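Toll-like receptor 13 (Mus musculus, PDB 4Z0C) recognizes and binds bacterial 23S rRNA as an innate immune receptor, signalling through MYD88 and TRAF6 to activate NF-kappa-B. Local coordinates at residues D321-A326 against N345-S350. Residues are numbered along the deposited sequence; the frame is centred on the assembly and turned at random.
Sequences DSEFNA and NRTWSS. With NAG (2-acetamido-2-deoxy-beta-D-glucopyranose), chain Q.
Thr347 turns OG1 away from its own backbone N (chi1 -160°), and Glu323, with CG beside its backbone N and a chain bent at chi2 (82°), curls its carboxylate round to meet it. The hydroxyl donates to Glu323 OE2 from Thr347 OG1 at 3.0 Å, on the anti lone pair. The same OE2 also accepts from Asp321 N on its syn side, so OE2 is gripped by two donors, one from its own loop and one from the loop of the next repeat. Thr347 OG1 also lies at the edge of the Phe324 ring, 3.5 Å from Phe324 CD2. The two side chains run side by side and point the same way. Thr347 O takes the backbone N of Phe324 at 3.1 Å.

Asn325 reaches over with its amide end. Asn325 OD1 accepts from Ser350 N at 3.1 Å, but the donor sits well above the carbonyl plane. In return Ser350 OG donates to Asn325 O at 3.0 Å. This pair of bonds ties Asn325 and Ser350 together in both directions. At the other end of the contact, Ser322 N makes a weak, bent bond to Arg346 O (2.8 Å). Ser322 to Asn325 form a type I turn.

Outside the two segments, Phe324 packs on Ile296 of helix 293-302 and on Leu319 of strand 318-319. Asp321 forms a salt bridge with Lys297 of the same helix. Asn345 carries an N-linked NAG through ND2, on a part of the segment that does not touch 321-326. The two segments are corresponding loops of the adjacent repeats LRR 12 and LRR 13, each lying between a short strand (318-319, 342-343) and the next strand of the repeat array (332-334, 356-358), as in the leucine-rich repeat solenoid of a Toll-like receptor ectodomain.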
ATOM      1  N   ASP A 321       2.502  18.109  40.728  1.00 42.45           N
ATOM      2  CA  ASP A 321       2.310  18.705  42.046  1.00 42.75           C
ATOM      3  C   ASP A 321       1.189  18.095  42.888  1.00 46.98           C
ATOM      4  O   ASP A 321       0.241  18.791  43.269  1.00 36.94           O
ATOM      5  CB  ASP A 321       2.057  20.202  41.887  1.00 44.97           C
ATOM      6  CG  ASP A 321       2.352  20.963  43.136  1.00 56.16           C
ATOM      7  OD1 ASP A 321       3.217  20.507  43.914  1.00 51.67           O
ATOM      8  OD2 ASP A 321       1.691  21.996  43.353  1.00 69.07           O
ATOM      9  N   SER A 322       1.274  16.790  43.132  1.00 50.98           N
ATOM     10  CA  SER A 322       0.361  16.126  44.056  1.00 41.73           C
ATOM     11  C   SER A 322      -1.128  16.299  43.748  1.00 41.38           C
ATOM     12  O   SER A 322      -1.954  16.179  44.644  1.00 37.34           O
ATOM     13  CB  SER A 322       0.669  16.570  45.493  1.00 40.69           C
ATOM     14  OG  SER A 322       2.046  16.395  45.785  1.00 42.13           O
ATOM     15  N   GLU A 323      -1.470  16.566  42.488  1.00 43.47           N
ATOM     16  CA  GLU A 323      -2.869  16.802  42.088  1.00 36.44           C
ATOM     17  C   GLU A 323      -3.860  15.710  42.481  1.00 39.24           C
ATOM     18  O   GLU A 323      -5.029  15.990  42.765  1.00 40.80           O
ATOM     19  CB  GLU A 323      -2.977  17.062  40.580  1.00 32.20           C
ATOM     20  CG  GLU A 323      -2.634  18.492  40.163  1.00 41.73           C
ATOM     21  CD  GLU A 323      -1.139  18.750  40.016  1.00 51.85           C
ATOM     22  OE1 GLU A 323      -0.751  19.941  40.038  1.00 59.51           O
ATOM     23  OE2 GLU A 323      -0.354  17.775  39.896  1.00 50.54           O
ATOM     24  N   PHE A 324      -3.409  14.463  42.450  1.00 40.81           N
ATOM     25  CA  PHE A 324      -4.307  13.336  42.653  1.00 33.53           C
ATOM     26  C   PHE A 324      -4.129  12.684  44.005  1.00 35.28           C
ATOM     27  O   PHE A 324      -4.823  11.716  44.323  1.00 38.86           O
ATOM     28  CB  PHE A 324      -4.122  12.295  41.524  1.00 26.34           C
ATOM     29  CG  PHE A 324      -4.514  12.809  40.173  1.00 26.69           C
ATOM     30  CD1 PHE A 324      -5.851  12.812  39.786  1.00 26.25           C
ATOM     31  CD2 PHE A 324      -3.557  13.316  39.300  1.00 24.69           C
ATOM     32  CE1 PHE A 324      -6.236  13.299  38.545  1.00 25.48           C
ATOM     33  CE2 PHE A 324      -3.925  13.805  38.060  1.00 27.49           C
ATOM     34  CZ  PHE A 324      -5.268  13.797  37.676  1.00 32.97           C
ATOM     35  N   ASN A 325      -3.213  13.212  44.809  1.00 40.51           N
ATOM     36  CA  ASN A 325      -2.849  12.530  46.051  1.00 47.01           C
ATOM     37  C   ASN A 325      -3.951  12.427  47.108  1.00 45.35           C
ATOM     38  O   ASN A 325      -3.909  11.542  47.967  1.00 42.49           O
ATOM     39  CB  ASN A 325      -1.529  13.050  46.620  1.00 54.20           C
ATOM     40  CG  ASN A 325      -0.333  12.625  45.774  1.00 62.84           C
ATOM     41  OD1 ASN A 325      -0.424  11.681  44.978  1.00 64.34           O
ATOM     42  ND2 ASN A 325       0.790  13.316  45.938  1.00 64.01           N
ATOM     43  N   ALA A 326      -4.937  13.316  47.047  1.00 49.37           N
ATOM     44  CA  ALA A 326      -6.077  13.217  47.952  1.00 47.80           C
ATOM     45  C   ALA A 326      -7.150  12.295  47.361  1.00 47.55           C
ATOM     46  O   ALA A 326      -8.277  12.226  47.855  1.00 45.91           O
ATOM     47  CB  ALA A 326      -6.647  14.594  48.258  1.00 43.55           C
ATOM     48  N   ASN A 345       6.503  11.959  38.870  1.00 51.97           N
ATOM     49  CA  ASN A 345       6.331  11.221  40.111  1.00 50.70           C
ATOM     50  C   ASN A 345       5.476  11.884  41.193  1.00 47.39           C
ATOM     51  O   ASN A 345       4.954  11.218  42.076  1.00 42.11           O
ATOM     52  CB  ASN A 345       7.730  10.995  40.695  1.00 48.98           C
ATOM     53  CG  ASN A 345       8.031   9.552  40.886  1.00 57.15           C
ATOM     54  OD1 ASN A 345       7.171   8.719  40.605  1.00 61.10           O
ATOM     55  ND2 ASN A 345       9.260   9.218  41.290  1.00 51.93           N
ATOM     56  N   ARG A 346       5.329  13.195  41.109  1.00 45.99           N
ATOM     57  CA  ARG A 346       4.693  13.950  42.172  1.00 51.19           C
ATOM     58  C   ARG A 346       3.190  14.026  42.066  1.00 53.00           C
ATOM     59  O   ARG A 346       2.520  14.337  43.057  1.00 54.35           O
ATOM     60  CB  ARG A 346       5.252  15.375  42.236  1.00 56.82           C
ATOM     61  CG  ARG A 346       6.738  15.489  42.509  1.00 68.37           C
ATOM     62  CD  ARG A 346       7.126  14.887  43.853  1.00 75.71           C
ATOM     63  NE  ARG A 346       8.534  15.143  44.158  1.00 81.11           N
ATOM     64  CZ  ARG A 346       9.029  16.349  44.430  1.00 81.29           C
ATOM     65  NH1 ARG A 346       8.232  17.409  44.430  1.00 76.85           N
ATOM     66  NH2 ARG A 346      10.320  16.497  44.697  1.00 83.14           N
ATOM     67  N   THR A 347       2.658  13.773  40.876  1.00 40.66           N
ATOM     68  CA  THR A 347       1.224  13.969  40.676  1.00 39.89           C
ATOM     69  C   THR A 347       0.340  12.845  41.212  1.00 37.63           C
ATOM     70  O   THR A 347      -0.762  13.102  41.687  1.00 33.40           O
ATOM     71  CB  THR A 347       0.875  14.244  39.197  1.00 40.42           C
ATOM     72  OG1 THR A 347      -0.418  14.869  39.127  1.00 45.25           O
ATOM     73  CG2 THR A 347       0.877  12.943  38.374  1.00 23.29           C
ATOM     74  N   TRP A 348       0.832  11.611  41.151  1.00 43.49           N
ATOM     75  CA  TRP A 348       0.031  10.439  41.493  1.00 31.99           C
ATOM     76  C   TRP A 348       0.806   9.514  42.418  1.00 33.80           C
ATOM     77  O   TRP A 348       0.717   8.289  42.320  1.00 30.53           O
ATOM     78  CB  TRP A 348      -0.399   9.692  40.235  1.00 28.84           C
ATOM     79  CG  TRP A 348       0.710   9.444  39.227  1.00 35.64           C
ATOM     80  CD1 TRP A 348       2.015   9.098  39.485  1.00 40.12           C
ATOM     81  CD2 TRP A 348       0.601   9.552  37.807  1.00 31.35           C
ATOM     82  NE1 TRP A 348       2.721   8.979  38.303  1.00 30.25           N
ATOM     83  CE2 TRP A 348       1.874   9.256  37.261  1.00 28.60           C
ATOM     84  CE3 TRP A 348      -0.445   9.879  36.940  1.00 32.53           C
ATOM     85  CZ2 TRP A 348       2.113   9.261  35.895  1.00 18.28           C
ATOM     86  CZ3 TRP A 348      -0.199   9.883  35.577  1.00 34.76           C
ATOM     87  CH2 TRP A 348       1.074   9.584  35.070  1.00 23.12           C
ATOM     88  N   SER A 349       1.573  10.120  43.313  1.00 34.07           N
ATOM     89  CA  SER A 349       2.388   9.390  44.276  1.00 40.41           C
ATOM     90  C   SER A 349       1.600   8.386  45.124  1.00 37.08           C
ATOM     91  O   SER A 349       2.120   7.336  45.506  1.00 36.28           O
ATOM     92  CB  SER A 349       3.091  10.389  45.196  1.00 42.01           C
ATOM     93  OG  SER A 349       4.278   9.823  45.712  1.00 51.90           O
ATOM     94  N   SER A 350       0.350   8.716  45.424  1.00 33.34           N
ATOM     95  CA  SER A 350      -0.445   7.895  46.334  1.00 43.38           C
ATOM     96  C   SER A 350      -1.475   6.992  45.629  1.00 47.39           C
ATOM     97  O   SER A 350      -2.273   6.322  46.281  1.00 49.24           O
ATOM     98  CB  SER A 350      -1.174   8.803  47.311  1.00 42.92           C
ATOM     99  OG  SER A 350      -2.228   9.471  46.633  1.00 45.97           O
TER
HETATM  100  C1  NAG Q 911      10.073  10.296  41.774  1.00 54.85           C
HETATM  101  C2  NAG Q 911      10.669   8.975  42.291  1.00 54.12           C
HETATM  102  C3  NAG Q 911      12.156   9.112  42.654  1.00 53.28           C
HETATM  103  C4  NAG Q 911      12.913   9.830  41.536  1.00 54.99           C
HETATM  104  C5  NAG Q 911      12.205  11.151  41.256  1.00 57.63           C
HETATM  105  C6  NAG Q 911      12.944  12.083  40.298  1.00 54.22           C
HETATM  106  C7  NAG Q 911       9.289   7.283  43.472  1.00 51.53           C
HETATM  107  C8  NAG Q 911       8.829   6.844  44.834  1.00 46.81           C
HETATM  108  N2  NAG Q 911       9.905   8.474  43.424  1.00 52.58           N
HETATM  109  O3  NAG Q 911      12.725   7.843  42.905  1.00 46.81           O
HETATM  110  O4  NAG Q 911      14.266  10.031  41.873  1.00 56.75           O
HETATM  111  O5  NAG Q 911      10.914  10.834  40.765  1.00 63.31           O
HETATM  112  O6  NAG Q 911      12.819  11.650  38.961  1.00 57.16           O
HETATM  113  O7  NAG Q 911       9.088   6.569  42.480  1.00 49.29           O